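Local coordinates for protein arginase (PDB 5YNL) that probably hydrolyses L-arginine to L-ornithine and urea at a two-manganese centre, as other arginases do, at residues S49-T54 with K167-A172; D136-H141 with M159-G164; S163-A168 with P280-F285; L174-A179 with C197-L202; M268-D271 with D276-R279. All coordinates share one frame; numbering follows the deposited sequence.

Interaction 1 of 5, residues S49-T54 with K167-A172; sequences SPFLAT and KAYPEA
The loop leading into strand 57-63 meets the turn that leaves helix 158-168 through Phe51 and Tyr169, a surface contact of about 100 Å² in all. The touching is done by the beta carbon of one residue and the outer end of the other: Phe51 CB lies 3.9 Å from Tyr169 OH and 4.2 Å from Tyr169 CE1. The two rings themselves sit obliquely, with centroids 5.8 Å apart and planes at 64°. Tyr169 is the first residue after the helix to depart from helical backbone angles, and its CG stands anti to the carbonyl carbon (chi1 -60°), which sends the phenol out toward the loop. Behind it the chain makes a type I beta turn, closed by Ala172 N to Tyr169 O at 3.1 Å. On the other side Ser49 OG accepts from Phe51 N at 3.2 Å and from Leu52 N at 3.1 Å, so the loop is bent just where it presents Phe51. Both aromatic side chains also pack on Pro280 and on Val325 of strand 324-330. The arrangement combines an ST turn and ST motif at Ser49 with the turn that connects helix 158-168 to strand 173-177 in this alpha/beta fold.

Interaction 2 of 5, residues D136-H141 with M159-G164; sequences DRVYAH and MGTVSG
Val138 and Tyr139 pack against Thr161 and Gly164 where two neighbouring helices of the alpha/beta fold, 124-142 and 158-168, run side by side. The segment axes come within 7.6 Å at a signed crossing angle of -33°, with N-to-C directions broadly parallel. Gly164 is consistent with so close an approach: its CA is 4.2 Å from Tyr139 CA, and a CB built on it would fall 2.9 Å from Val138 CG1.

The two branches of Val138 divide the work. CG1, anti to the backbone N (chi1 165°), touches Thr161 O at 3.5 Å and Gly164 CA at 4.1 Å; CG2 lies against the backbone of Thr161, 4.0 Å from Thr161 CA, and also nears Thr161 OG1. With an alanine here both methyls are gone, and Gly164 CA and Thr161 O would probably be left facing a gap between the helices. Tyr139 meets the glycine differently, its CB resting 4.0 Å from Gly164 CA. No hydrogen bond crosses between the segments; what passes between them is van der Waals packing.

Farther out, Val138 also packs on Thr148 and Thr150 of strand 147-152 and on Val61 of strand 57-63, which places this side of the helix against the sheet. Thr161 OG1 bonds with Asp328 OD1 and Thr150 OG1, which would hold the threonine's rotation. The Tyr139 ring, which makes a cation-pi contact with Lys167, turns its edge to the other helix, and Tyr139 CD1 comes to 3.6 Å from Gly164 O near the ring plane.

Interaction 3 of 5, residues S163-A168 with P280-F285; sequences SGTFKA and PIHLSF
His282 and Thr165 are brought together by two torsions: the imidazole CG stands anti to its own backbone N (chi1 -167°), reaching from strand 281-286 toward the helix, while Thr165 OG1 lies anti to the carbonyl carbon (chi1 -65°), which puts both OG1 and CG2 against the ring. The threonine comes over a face of the imidazole. OG1 sits 3.6 Å above the ring plane, shifted toward the rim, and is 3.7 Å from His282 NE2; CB and CG2 lie on the same side of the ring, nearest its CD2 corner, with Thr165 CB 3.8 Å and Thr165 CG2 3.9 Å from His282 CD2. Because OG1 lies above the ring, where the nitrogen has neither a lone pair nor an N-H, the 3.7 Å approach is packing rather than hydrogen bonding.

Phe166 arrives from a different direction. Its CE1 meets His282 CD2 at 4.3 Å, edge to edge and near both ring planes, so the imidazole has threonine across a face and phenylalanine at its rim. Two of the polar atoms have partners among other residues: Thr165 OG1 bonds with Ser326 OG and Thr161 O, and His282 ND1 makes a weak hydrogen bond with Ser326 O. Ser326 thus joins the two side chains at second hand.

This is helix-on-sheet packing in the buried core of the three-layer arginase fold. Strand 281-286 runs between strands 324-330 and 173-177, and helix 158-168 covers it on the face from which His282 projects, with helix 124-142 alongside touching Thr165 through Val138.

Interaction 4 of 5, residues L174-A179 with C197-L202; sequences LIWVDA and CPVSFL
Trp176 and Val199 form a CH-pi contact in the buried core, where strand 173-177 of the central parallel sheet is covered by the short helix 198-202. The evidence is the position of Val199 CG2: it lies 4.0 Å from the centroid of the indole six-membered ring of Trp176, only 18° off the ring normal. The closest pair is Val199 CG2 to Trp176 CH2, at 3.8 Å. The indole CG is anti to the backbone N (chi1 -175°), which extends the ring from the strand to the helix, and the two side chains run antiparallel alongside each other. Pro198, at the start of the helix, adds CG at 3.9 Å from Trp176 CH2; its side chain runs roughly perpendicular to the direction of the indole.

Replacing Trp176 by an alanine would probably leave Val199 CG2 and Pro198 CG without their flat apolar partner and open a gap between strand and helix. His155 stacks on the same indole and Tyr230 meets it edge-to-face. Just beyond the strand come Asp178 and His180, in an Asp-Ala-His sequence that matches a metal-binding motif of arginases, so this packing probably lies close beside the active site. Helix 198-202 is itself wedged among its neighbours: Val199 also packs on Ile228 and Tyr230 of strand 228-233, and Pro198 and Leu202 on helix 158-168.

Interaction 5 of 5, residues M268-D271 with D276-R279; sequences MALD and DRTR
Arg277 grips Asp271 with both terminal nitrogens on a single oxygen, in a salt bridge. Arg277 NH2 gives a hydrogen bond to Asp271 OD1 at 2.9 Å, with an N-H...O angle of 153°, and Arg277 NH1 gives a second to the same OD1 at 3.1 Å and 140°. The second is the more bent; with both N-H groups converging on one oxygen, neither bond is straight. OD1 lies in the guanidinium plane and is approached nearly in line with its own C-O bond, while the carboxylate is turned by 43° out of that plane.

The flat group also has a greasy support: Leu270 CB sits under one face, 3.4 Å from Arg277 NH2 and 3.5 Å from Arg277 CZ, and Leu270 CD1 reaches Arg277 NE at 4.0 Å. A bend at the second torsion of Arg277 folds its chain back toward the helix.

The setting is the connection between helix 254-273 and strand 281-286, a short alpha-to-beta loop in which Arg277 takes a left-handed backbone conformation. NH1 has one acceptor in the side chain of Asp271 and another in the main chain, Asn274 O within this loop. NH2 has Glu267 OE2 as a long, weak ion-pair partner. Farther along, Arg279 O accepts from Asn274 ND2, and Arg279 NH2 pairs with Glu171 OE1.

Interactions 1, 2 and 3 all use helix 158-168; 2 and 3 overlap at Ser163 and Gly164, their centres about 8 Å apart, while 1 and 3 share Lys167 and Ala168. Interactions 3 and 4 reach neighbouring strands of the eight-stranded parallel sheet, 281-286 and 173-177, joined by probable backbone hydrogen bonds between His282 or Ser284 and Ile175. The centres of interactions 5 and 3 are about 15 Å apart; interaction 5 comes just before strand 281-286 and meets interaction 1 through the Glu171-Arg279 salt bridge. Along the chain, interaction 2 falls within the span of interaction 1, and interactions 4 and 5 within that of interaction 3. Interactions 2, 3 and 4 thus lie in the buried alpha/beta core, with 1 and 5 near its margin.

Interaction 1 of 5, residues S49-T54 with K167-A172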
# COMPACT_ATOMS: atom_id res chain seq x y z
N SER A 49 1.89 18.42 7.19
CA SER A 49 0.74 17.54 7.03
C SER A 49 -0.50 18.17 7.62
O SER A 49 -0.49 18.61 8.77
CB SER A 49 0.98 16.21 7.72
OG SER A 49 -0.24 15.51 7.85
N PRO A 50 -1.59 18.22 6.81
CA PRO A 50 -2.91 18.75 7.22
C PRO A 50 -3.75 17.68 7.89
O PRO A 50 -4.86 17.98 8.33
CB PRO A 50 -3.57 19.14 5.88
CG PRO A 50 -2.63 18.61 4.76
CD PRO A 50 -1.58 17.75 5.42
N PHE A 51 -3.25 16.45 7.97
CA PHE A 51 -4.03 15.32 8.47
C PHE A 51 -3.55 14.78 9.83
O PHE A 51 -4.37 14.50 10.72
CB PHE A 51 -4.05 14.19 7.43
CG PHE A 51 -4.47 14.64 6.06
CD1 PHE A 51 -5.71 15.23 5.86
CD2 PHE A 51 -3.62 14.48 4.98
CE1 PHE A 51 -6.10 15.65 4.58
CE2 PHE A 51 -3.99 14.89 3.71
CZ PHE A 51 -5.23 15.48 3.51
N LEU A 52 -2.24 14.63 9.98
CA LEU A 52 -1.66 13.93 11.14
C LEU A 52 -1.79 14.64 12.49
O LEU A 52 -2.05 15.84 12.54
CB LEU A 52 -0.17 13.60 10.89
CG LEU A 52 0.16 12.21 10.36
CD1 LEU A 52 -1.06 11.55 9.77
CD2 LEU A 52 1.26 12.29 9.31
N ALA A 53 -1.61 13.89 13.57
CA ALA A 53 -1.68 14.41 14.93
C ALA A 53 -0.39 15.13 15.33
O ALA A 53 0.72 14.62 15.06
CB ALA A 53 -1.99 13.31 15.92
N THR A 54 -0.57 16.28 15.98
CA THR A 54 0.50 17.22 16.30
C THR A 54 1.66 16.61 17.09
O THR A 54 2.79 17.09 16.97
CB THR A 54 -0.02 18.46 17.04
N LYS A 167 -11.95 4.36 5.58
CA LYS A 167 -12.97 4.51 6.61
C LYS A 167 -12.70 5.82 7.33
O LYS A 167 -13.61 6.61 7.57
CB LYS A 167 -12.89 3.35 7.62
CG LYS A 167 -13.76 3.51 8.86
CD LYS A 167 -14.83 2.45 8.89
CE LYS A 167 -14.24 1.07 8.70
NZ LYS A 167 -13.21 0.75 9.73
N ALA A 168 -11.43 6.04 7.65
CA ALA A 168 -11.01 7.26 8.32
C ALA A 168 -10.79 8.40 7.32
O ALA A 168 -10.98 9.56 7.66
CB ALA A 168 -9.76 7.02 9.12
N TYR A 169 -10.37 8.08 6.11
CA TYR A 169 -10.19 9.10 5.09
C TYR A 169 -10.95 8.71 3.83
O TYR A 169 -10.38 8.09 2.92
CB TYR A 169 -8.71 9.31 4.76
CG TYR A 169 -7.85 9.74 5.93
CD1 TYR A 169 -7.94 11.03 6.45
CD2 TYR A 169 -6.93 8.87 6.52
CE1 TYR A 169 -7.16 11.44 7.51
CE2 TYR A 169 -6.13 9.27 7.59
CZ TYR A 169 -6.25 10.56 8.08
OH TYR A 169 -5.46 10.97 9.15
N PRO A 170 -12.25 9.04 3.78
CA PRO A 170 -13.07 8.73 2.60
C PRO A 170 -12.61 9.51 1.39
O PRO A 170 -12.92 9.14 0.27
CB PRO A 170 -14.47 9.21 3.00
CG PRO A 170 -14.47 9.19 4.49
CD PRO A 170 -13.06 9.53 4.91
N GLU A 171 -11.87 10.59 1.62
CA GLU A 171 -11.38 11.37 0.50
C GLU A 171 -9.92 11.07 0.16
O GLU A 171 -9.27 11.85 -0.55
CB GLU A 171 -11.58 12.87 0.76
CG GLU A 171 -13.08 13.27 0.90
CD GLU A 171 -13.89 12.93 -0.33
OE1 GLU A 171 -13.28 12.76 -1.41
OE2 GLU A 171 -15.12 12.81 -0.25
N ALA A 172 -9.42 9.92 0.62
CA ALA A 172 -8.03 9.55 0.33
C ALA A 172 -7.87 9.08 -1.12
O ALA A 172 -8.86 8.79 -1.80
CB ALA A 172 -7.54 8.48 1.28

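Interaction 2 of 5, residues D136-H141 with M159-G164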
# COMPACT_ATOMS: atom_id res chain seq x y z
N ASP A 136 -9.49 -3.35 11.00
CA ASP A 136 -9.83 -2.78 12.29
C ASP A 136 -8.61 -2.11 12.93
O ASP A 136 -8.69 -0.96 13.38
CB ASP A 136 -10.40 -3.86 13.23
CG ASP A 136 -11.74 -4.40 12.75
OD1 ASP A 136 -12.57 -3.61 12.24
OD2 ASP A 136 -11.96 -5.63 12.89
N ARG A 137 -7.48 -2.82 12.96
CA ARG A 137 -6.28 -2.31 13.63
C ARG A 137 -5.77 -1.06 12.93
O ARG A 137 -5.31 -0.11 13.57
CB ARG A 137 -5.18 -3.39 13.68
CG ARG A 137 -5.60 -4.67 14.37
CD ARG A 137 -4.79 -5.87 13.87
NE ARG A 137 -3.37 -5.80 14.23
CZ ARG A 137 -2.44 -6.64 13.77
NH1 ARG A 137 -1.17 -6.50 14.14
NH2 ARG A 137 -2.78 -7.61 12.93
N VAL A 138 -5.87 -1.08 11.61
CA VAL A 138 -5.47 0.05 10.78
C VAL A 138 -6.34 1.27 11.09
O VAL A 138 -5.83 2.38 11.25
CB VAL A 138 -5.51 -0.32 9.29
CG1 VAL A 138 -5.47 0.92 8.42
CG2 VAL A 138 -4.36 -1.27 8.96
N TYR A 139 -7.65 1.05 11.21
CA TYR A 139 -8.55 2.16 11.54
C TYR A 139 -8.24 2.74 12.92
O TYR A 139 -8.22 3.96 13.09
CB TYR A 139 -10.03 1.78 11.47
CG TYR A 139 -10.90 2.95 11.87
CD1 TYR A 139 -11.08 4.03 11.02
CD2 TYR A 139 -11.51 2.99 13.11
CE1 TYR A 139 -11.85 5.12 11.39
CE2 TYR A 139 -12.29 4.07 13.50
CZ TYR A 139 -12.46 5.13 12.63
OH TYR A 139 -13.23 6.20 13.01
N ALA A 140 -8.00 1.85 13.88
CA ALA A 140 -7.63 2.24 15.24
C ALA A 140 -6.51 3.26 15.21
O ALA A 140 -6.63 4.35 15.76
CB ALA A 140 -7.21 1.02 16.05
N HIS A 141 -5.41 2.90 14.57
CA HIS A 141 -4.32 3.84 14.32
C HIS A 141 -4.78 5.04 13.47
O HIS A 141 -4.50 6.18 13.81
CB HIS A 141 -3.13 3.12 13.68
CG HIS A 141 -2.51 2.09 14.57
ND1 HIS A 141 -1.51 2.40 15.47
CD2 HIS A 141 -2.75 0.77 14.71
CE1 HIS A 141 -1.16 1.30 16.12
NE2 HIS A 141 -1.90 0.30 15.68
N MET A 159 -6.94 -5.25 1.26
CA MET A 159 -8.35 -5.20 1.51
C MET A 159 -8.59 -4.55 2.87
O MET A 159 -9.44 -3.67 3.02
CB MET A 159 -8.95 -6.60 1.47
CG MET A 159 -9.50 -6.98 0.10
SD MET A 159 -10.44 -8.53 0.09
CE MET A 159 -9.11 -9.71 0.36
N GLY A 160 -7.81 -4.98 3.86
CA GLY A 160 -7.97 -4.45 5.20
C GLY A 160 -7.40 -3.05 5.36
O GLY A 160 -8.09 -2.12 5.81
N THR A 161 -6.13 -2.91 4.98
CA THR A 161 -5.40 -1.66 5.10
C THR A 161 -6.13 -0.48 4.43
O THR A 161 -6.21 0.62 4.99
CB THR A 161 -3.96 -1.84 4.54
OG1 THR A 161 -3.07 -0.84 5.06
CG2 THR A 161 -3.97 -1.73 3.07
N VAL A 162 -6.70 -0.73 3.25
CA VAL A 162 -7.37 0.32 2.50
C VAL A 162 -8.77 0.59 3.10
O VAL A 162 -9.24 1.73 3.11
CB VAL A 162 -7.46 -0.05 0.99
CG1 VAL A 162 -8.42 0.86 0.23
CG2 VAL A 162 -6.09 -0.03 0.34
N SER A 163 -9.41 -0.45 3.63
CA SER A 163 -10.71 -0.25 4.27
C SER A 163 -10.59 0.67 5.48
O SER A 163 -11.31 1.66 5.58
CB SER A 163 -11.31 -1.59 4.68
OG SER A 163 -11.44 -2.44 3.56
N GLY A 164 -9.67 0.35 6.39
CA GLY A 164 -9.45 1.16 7.58
C GLY A 164 -9.10 2.59 7.23
O GLY A 164 -9.70 3.52 7.76

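Interaction 3 of 5, residues S163-A168 with P280-F285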
# COMPACT_ATOMS: atom_id res chain seq x y z
N SER A 163 -9.41 -0.45 3.63
CA SER A 163 -10.71 -0.25 4.27
C SER A 163 -10.59 0.67 5.48
O SER A 163 -11.31 1.66 5.58
CB SER A 163 -11.31 -1.59 4.68
OG SER A 163 -11.44 -2.44 3.56
N GLY A 164 -9.67 0.35 6.39
CA GLY A 164 -9.45 1.16 7.58
C GLY A 164 -9.10 2.59 7.23
O GLY A 164 -9.70 3.52 7.76
N THR A 165 -8.12 2.75 6.34
CA THR A 165 -7.63 4.06 5.93
C THR A 165 -8.74 4.92 5.32
O THR A 165 -8.91 6.09 5.68
CB THR A 165 -6.47 3.90 4.93
OG1 THR A 165 -5.35 3.27 5.58
CG2 THR A 165 -6.07 5.25 4.37
N PHE A 166 -9.49 4.34 4.39
CA PHE A 166 -10.57 5.08 3.73
C PHE A 166 -11.75 5.28 4.64
O PHE A 166 -12.49 6.25 4.49
CB PHE A 166 -11.00 4.38 2.44
CG PHE A 166 -10.11 4.68 1.26
CD1 PHE A 166 -8.82 4.18 1.20
CD2 PHE A 166 -10.58 5.47 0.22
CE1 PHE A 166 -7.99 4.45 0.12
CE2 PHE A 166 -9.76 5.75 -0.87
CZ PHE A 166 -8.46 5.24 -0.91
N LYS A 167 -11.95 4.36 5.58
CA LYS A 167 -12.97 4.51 6.61
C LYS A 167 -12.70 5.82 7.33
O LYS A 167 -13.61 6.61 7.57
CB LYS A 167 -12.89 3.35 7.62
CG LYS A 167 -13.76 3.51 8.86
CD LYS A 167 -14.83 2.45 8.89
CE LYS A 167 -14.24 1.07 8.70
NZ LYS A 167 -13.21 0.75 9.73
N ALA A 168 -11.43 6.04 7.65
CA ALA A 168 -11.01 7.26 8.32
C ALA A 168 -10.79 8.40 7.32
O ALA A 168 -10.98 9.56 7.66
CB ALA A 168 -9.76 7.02 9.12
N PRO A 280 -5.60 12.88 1.23
CA PRO A 280 -4.66 12.00 1.96
C PRO A 280 -4.16 10.92 1.00
O PRO A 280 -4.91 10.54 0.11
CB PRO A 280 -5.55 11.35 3.04
CG PRO A 280 -6.72 12.29 3.20
CD PRO A 280 -6.95 12.85 1.81
N ILE A 281 -2.93 10.46 1.16
CA ILE A 281 -2.39 9.43 0.27
C ILE A 281 -2.21 8.10 1.01
O ILE A 281 -1.61 8.06 2.10
CB ILE A 281 -1.03 9.86 -0.35
CG1 ILE A 281 -1.25 10.83 -1.52
CG2 ILE A 281 -0.22 8.65 -0.82
CD1 ILE A 281 0.02 11.66 -1.94
N HIS A 282 -2.71 7.03 0.40
CA HIS A 282 -2.45 5.68 0.86
C HIS A 282 -1.45 5.07 -0.11
O HIS A 282 -1.78 4.84 -1.29
CB HIS A 282 -3.74 4.84 0.90
CG HIS A 282 -3.62 3.55 1.65
ND1 HIS A 282 -2.43 3.07 2.16
CD2 HIS A 282 -4.55 2.61 1.97
CE1 HIS A 282 -2.63 1.92 2.77
NE2 HIS A 282 -3.92 1.61 2.66
N LEU A 283 -0.24 4.82 0.35
CA LEU A 283 0.76 4.20 -0.52
C LEU A 283 0.89 2.74 -0.17
O LEU A 283 1.43 2.39 0.90
CB LEU A 283 2.14 4.88 -0.42
CG LEU A 283 3.30 4.32 -1.25
CD1 LEU A 283 2.99 4.26 -2.78
CD2 LEU A 283 4.52 5.18 -1.01
N SER A 284 0.39 1.88 -1.06
CA SER A 284 0.42 0.44 -0.78
C SER A 284 1.52 -0.20 -1.62
O SER A 284 1.32 -0.48 -2.82
CB SER A 284 -0.94 -0.19 -1.08
OG SER A 284 -1.08 -1.41 -0.38
N PHE A 285 2.67 -0.42 -0.99
CA PHE A 285 3.90 -0.81 -1.68
C PHE A 285 4.24 -2.30 -1.52
O PHE A 285 4.46 -2.78 -0.41
CB PHE A 285 5.08 0.02 -1.14
CG PHE A 285 6.22 0.16 -2.11
CD1 PHE A 285 6.94 -0.95 -2.54
CD2 PHE A 285 6.56 1.40 -2.60
CE1 PHE A 285 7.98 -0.80 -3.46
CE2 PHE A 285 7.60 1.54 -3.50
CZ PHE A 285 8.30 0.44 -3.94

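Interaction 4 of 5, residues L174-A179 with C197-L202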
# COMPACT_ATOMS: atom_id res chain seq x y z
N LEU A 174 -5.29 6.29 -3.65
CA LEU A 174 -4.50 5.09 -3.42
C LEU A 174 -3.45 4.90 -4.50
O LEU A 174 -3.77 4.84 -5.70
CB LEU A 174 -5.40 3.85 -3.36
CG LEU A 174 -4.81 2.43 -3.34
CD1 LEU A 174 -3.84 2.21 -2.19
CD2 LEU A 174 -5.94 1.39 -3.29
N ILE A 175 -2.19 4.79 -4.08
CA ILE A 175 -1.11 4.53 -5.03
C ILE A 175 -0.62 3.12 -4.80
O ILE A 175 -0.15 2.77 -3.71
CB ILE A 175 0.03 5.54 -4.89
CG1 ILE A 175 -0.51 6.94 -5.21
CG2 ILE A 175 1.21 5.22 -5.84
CD1 ILE A 175 0.54 7.98 -5.08
N TRP A 176 -0.75 2.29 -5.82
CA TRP A 176 -0.57 0.87 -5.63
C TRP A 176 0.68 0.51 -6.41
O TRP A 176 0.74 0.68 -7.64
CB TRP A 176 -1.80 0.16 -6.18
CG TRP A 176 -1.87 -1.30 -5.97
CD1 TRP A 176 -1.18 -2.27 -6.66
CD2 TRP A 176 -2.74 -1.99 -5.07
NE1 TRP A 176 -1.56 -3.52 -6.20
CE2 TRP A 176 -2.51 -3.37 -5.23
CE3 TRP A 176 -3.67 -1.57 -4.13
CZ2 TRP A 176 -3.18 -4.33 -4.47
CZ3 TRP A 176 -4.34 -2.51 -3.38
CH2 TRP A 176 -4.10 -3.88 -3.55
N VAL A 177 1.71 0.04 -5.70
CA VAL A 177 2.97 -0.31 -6.34
C VAL A 177 3.16 -1.83 -6.31
O VAL A 177 3.31 -2.44 -5.24
CB VAL A 177 4.14 0.41 -5.66
CG1 VAL A 177 5.48 0.05 -6.35
CG2 VAL A 177 3.92 1.95 -5.67
N ASP A 178 3.14 -2.43 -7.50
CA ASP A 178 3.07 -3.89 -7.61
C ASP A 178 3.28 -4.27 -9.06
O ASP A 178 3.01 -3.48 -9.97
CB ASP A 178 1.68 -4.39 -7.14
CG ASP A 178 1.67 -5.87 -6.77
OD1 ASP A 178 2.07 -6.70 -7.61
OD2 ASP A 178 1.26 -6.21 -5.64
N ALA A 179 3.80 -5.48 -9.26
CA ALA A 179 3.94 -6.04 -10.60
C ALA A 179 2.58 -6.52 -11.08
O ALA A 179 2.38 -6.76 -12.28
CB ALA A 179 4.93 -7.20 -10.58
N CYS A 197 -7.49 -10.61 -5.96
CA CYS A 197 -8.84 -10.02 -5.92
C CYS A 197 -9.09 -8.75 -5.07
O CYS A 197 -10.19 -8.19 -5.15
CB CYS A 197 -9.86 -11.10 -5.54
SG CYS A 197 -9.80 -12.56 -6.58
N PRO A 198 -8.10 -8.28 -4.28
CA PRO A 198 -8.51 -7.27 -3.29
C PRO A 198 -9.04 -5.97 -3.87
O PRO A 198 -9.84 -5.30 -3.21
CB PRO A 198 -7.20 -6.97 -2.54
CG PRO A 198 -6.13 -7.23 -3.54
CD PRO A 198 -6.64 -8.45 -4.30
N VAL A 199 -8.61 -5.61 -5.07
CA VAL A 199 -9.04 -4.34 -5.63
C VAL A 199 -10.50 -4.46 -6.09
O VAL A 199 -11.27 -3.51 -5.99
CB VAL A 199 -8.11 -3.87 -6.76
CG1 VAL A 199 -8.39 -2.41 -7.10
CG2 VAL A 199 -6.67 -4.02 -6.34
N SER A 200 -10.86 -5.64 -6.56
CA SER A 200 -12.21 -5.89 -7.05
C SER A 200 -13.26 -5.74 -5.94
O SER A 200 -14.42 -5.41 -6.21
CB SER A 200 -12.29 -7.26 -7.72
OG SER A 200 -12.29 -8.32 -6.78
N PHE A 201 -12.86 -5.97 -4.69
CA PHE A 201 -13.78 -5.82 -3.56
C PHE A 201 -13.84 -4.34 -3.16
O PHE A 201 -14.91 -3.80 -2.88
CB PHE A 201 -13.33 -6.66 -2.36
CG PHE A 201 -13.53 -8.16 -2.54
CD1 PHE A 201 -12.66 -8.91 -3.32
CD2 PHE A 201 -14.56 -8.81 -1.87
CE1 PHE A 201 -12.84 -10.29 -3.47
CE2 PHE A 201 -14.75 -10.19 -2.02
CZ PHE A 201 -13.88 -10.93 -2.82
N LEU A 202 -12.68 -3.68 -3.12
CA LEU A 202 -12.64 -2.26 -2.75
C LEU A 202 -13.38 -1.39 -3.76
O LEU A 202 -13.97 -0.36 -3.39
CB LEU A 202 -11.20 -1.79 -2.60
CG LEU A 202 -10.41 -2.61 -1.57
CD1 LEU A 202 -8.91 -2.36 -1.74
CD2 LEU A 202 -10.87 -2.33 -0.14

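Interaction 5 of 5, residues M268-D271 with D276-R279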
# COMPACT_ATOMS: atom_id res chain seq x y z
N MET A 268 2.77 12.29 -12.76
CA MET A 268 1.53 12.04 -13.51
C MET A 268 0.54 11.24 -12.65
O MET A 268 -0.68 11.42 -12.75
CB MET A 268 1.85 11.27 -14.80
CG MET A 268 2.47 12.13 -15.89
SD MET A 268 3.02 11.18 -17.33
CE MET A 268 1.48 10.62 -18.04
N ALA A 269 1.08 10.36 -11.81
CA ALA A 269 0.26 9.54 -10.93
C ALA A 269 -0.37 10.43 -9.92
O ALA A 269 -1.58 10.38 -9.71
CB ALA A 269 1.09 8.47 -10.26
N LEU A 270 0.44 11.28 -9.28
CA LEU A 270 -0.12 12.31 -8.37
C LEU A 270 -1.14 13.21 -9.05
O LEU A 270 -2.21 13.48 -8.49
CB LEU A 270 0.99 13.13 -7.69
CG LEU A 270 1.79 12.36 -6.63
CD1 LEU A 270 2.97 13.19 -6.12
CD2 LEU A 270 0.88 11.97 -5.46
N ASP A 271 -0.83 13.68 -10.26
CA ASP A 271 -1.81 14.54 -10.93
C ASP A 271 -3.09 13.80 -11.30
O ASP A 271 -4.11 14.43 -11.47
CB ASP A 271 -1.23 15.22 -12.18
CG ASP A 271 -0.05 16.09 -11.86
OD1 ASP A 271 0.17 16.38 -10.66
OD2 ASP A 271 0.67 16.48 -12.80
N ASP A 276 -5.02 18.52 -7.03
CA ASP A 276 -4.87 19.70 -6.17
C ASP A 276 -4.00 19.47 -4.93
O ASP A 276 -3.92 20.34 -4.07
CB ASP A 276 -6.25 20.19 -5.68
CG ASP A 276 -7.20 20.42 -6.81
OD1 ASP A 276 -6.79 21.01 -7.83
OD2 ASP A 276 -8.36 20.00 -6.67
N ARG A 277 -3.38 18.31 -4.84
CA ARG A 277 -2.60 17.95 -3.65
C ARG A 277 -3.34 18.20 -2.34
O ARG A 277 -2.75 18.70 -1.37
CB ARG A 277 -1.26 18.69 -3.62
CG ARG A 277 -0.33 18.38 -4.79
CD ARG A 277 -0.07 16.89 -4.96
NE ARG A 277 0.92 16.67 -6.01
CZ ARG A 277 0.64 16.64 -7.31
NH1 ARG A 277 -0.61 16.80 -7.72
NH2 ARG A 277 1.60 16.46 -8.19
N THR A 278 -4.63 17.85 -2.28
CA THR A 278 -5.36 18.01 -1.03
C THR A 278 -5.90 16.70 -0.44
O THR A 278 -6.43 16.70 0.66
CB THR A 278 -6.49 19.05 -1.16
OG1 THR A 278 -7.20 18.83 -2.39
CG2 THR A 278 -5.93 20.47 -1.15
N ARG A 279 -5.74 15.59 -1.15
CA ARG A 279 -6.22 14.28 -0.68
C ARG A 279 -5.17 13.53 0.13
O ARG A 279 -3.99 13.52 -0.23
CB ARG A 279 -6.64 13.41 -1.87
CG ARG A 279 -7.95 13.85 -2.58
CD ARG A 279 -8.36 12.82 -3.61
NE ARG A 279 -9.45 13.26 -4.48
CZ ARG A 279 -10.75 13.09 -4.22
NH1 ARG A 279 -11.64 13.52 -5.09
NH2 ARG A 279 -11.15 12.51 -3.10